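Local structure of putative ABC transporter, periplasmic binding protein, amino acid (Neisseria gonorrhoeae, 2YLN) at residues N155-S158 and I159-K163. The protein probably serves as the substrate-binding receptor of an ABC importer, capturing L-cystine in the periplasm for uptake. The protein carries 1 engineered substitution. Residues are numbered along the deposited sequence; the frame is centred on the assembly and turned at random. Where two conformers were deposited one is given.
Sequences NIKS and IADIK
Asp161 reaches back over the turn to the backbone of Lys157, whose N lies 2.8 Å from Asp161 OD2 in a nearly straight hydrogen bond (160° at the hydrogen). The oxygen accepts through its anti lone pair, the one facing away from OD1. With CG placed beside its own backbone N (chi1 -67°), the carboxylate swings toward Lys157, and the CB of that lysine packs 3.6 Å from OD2. Ser158 works in the other direction. Its OG stands anti to the backbone N (chi1 177°), which carries the hydroxyl forward to accept a hydrogen bond from Ala160 N at 2.9 Å, while the methyl of Ala160 sits against the same oxygen. The carbonyl of Ser158 takes the amide of Asp161, Ser158 O to Asp161 N being 2.9 Å. On the inner side, Ile156 and Ile162 cross at about a right angle, their CG2 methyls 4.0 Å apart, and both also pack on Leu148 of strand 142-151. Ser158 thus forms an ST turn laid over the backbone turn that its carbonyl closes at the 3-10 segment 159-161, within the surface connection between strands 142-151 and 166-169 of the solute-binding protein fold.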
# COMPACT_ATOMS: atom_id res chain seq x y z
N ASN A 155 12.83 20.18 -14.79
CA ASN A 155 13.70 19.39 -15.62
C ASN A 155 13.88 17.96 -15.27
O ASN A 155 14.50 17.23 -16.03
CB ASN A 155 15.06 20.04 -15.80
CG ASN A 155 14.99 21.34 -16.50
OD1 ASN A 155 13.99 21.67 -17.21
ND2 ASN A 155 15.96 22.14 -16.27
N ILE A 156 13.18 17.50 -14.25
CA ILE A 156 13.25 16.10 -13.84
C ILE A 156 12.35 15.28 -14.76
O ILE A 156 11.14 15.55 -14.84
CB ILE A 156 12.84 15.96 -12.37
CG1 ILE A 156 13.89 16.67 -11.46
CG2 ILE A 156 12.67 14.51 -11.98
CD1 ILE A 156 13.49 16.75 -10.05
N LYS A 157 12.93 14.32 -15.50
CA LYS A 157 12.21 13.50 -16.52
C LYS A 157 12.21 12.01 -16.28
O LYS A 157 11.66 11.21 -17.06
CB LYS A 157 12.86 13.74 -17.93
CG LYS A 157 12.90 15.16 -18.41
CD LYS A 157 11.55 15.80 -18.72
CE LYS A 157 11.69 17.27 -18.79
NZ LYS A 157 10.42 17.90 -19.15
N SER A 158 12.91 11.60 -15.24
CA SER A 158 13.25 10.20 -15.02
C SER A 158 13.71 9.93 -13.64
O SER A 158 14.24 10.81 -12.95
CB SER A 158 14.36 9.77 -15.95
OG SER A 158 14.69 8.41 -15.65
N ILE A 159 13.55 8.69 -13.19
CA ILE A 159 14.11 8.22 -11.98
C ILE A 159 15.64 8.40 -11.98
O ILE A 159 16.29 8.56 -10.94
CB ILE A 159 13.68 6.76 -11.71
CG1 ILE A 159 13.95 6.41 -10.25
CG2 ILE A 159 14.31 5.78 -12.63
CD1 ILE A 159 13.19 5.09 -9.83
N ALA A 160 16.22 8.45 -13.14
CA ALA A 160 17.62 8.76 -13.32
C ALA A 160 18.06 10.18 -13.02
O ALA A 160 19.24 10.48 -13.04
CB ALA A 160 18.07 8.39 -14.73
N ASP A 161 17.09 11.06 -12.87
CA ASP A 161 17.34 12.49 -12.71
C ASP A 161 17.24 12.95 -11.23
O ASP A 161 17.38 14.14 -10.94
CB ASP A 161 16.38 13.31 -13.54
CG ASP A 161 16.55 13.17 -15.01
OD1 ASP A 161 17.59 12.64 -15.42
OD2 ASP A 161 15.66 13.66 -15.71
N ILE A 162 17.02 12.01 -10.33
CA ILE A 162 16.84 12.40 -8.96
C ILE A 162 18.05 12.27 -8.08
O ILE A 162 18.00 12.53 -6.88
CB ILE A 162 15.59 11.77 -8.33
CG1 ILE A 162 15.78 10.24 -8.08
CG2 ILE A 162 14.32 12.18 -9.16
CD1 ILE A 162 14.59 9.67 -7.36
N LYS A 163 19.19 11.89 -8.63
CA LYS A 163 20.40 11.81 -7.87
C LYS A 163 20.67 13.22 -7.32
O LYS A 163 20.75 14.25 -8.06
CB LYS A 163 21.61 11.33 -8.71
CG LYS A 163 22.81 11.07 -7.82
CD LYS A 163 23.98 10.51 -8.63
CE LYS A 163 25.23 10.37 -7.73
NZ LYS A 163 26.43 9.89 -8.50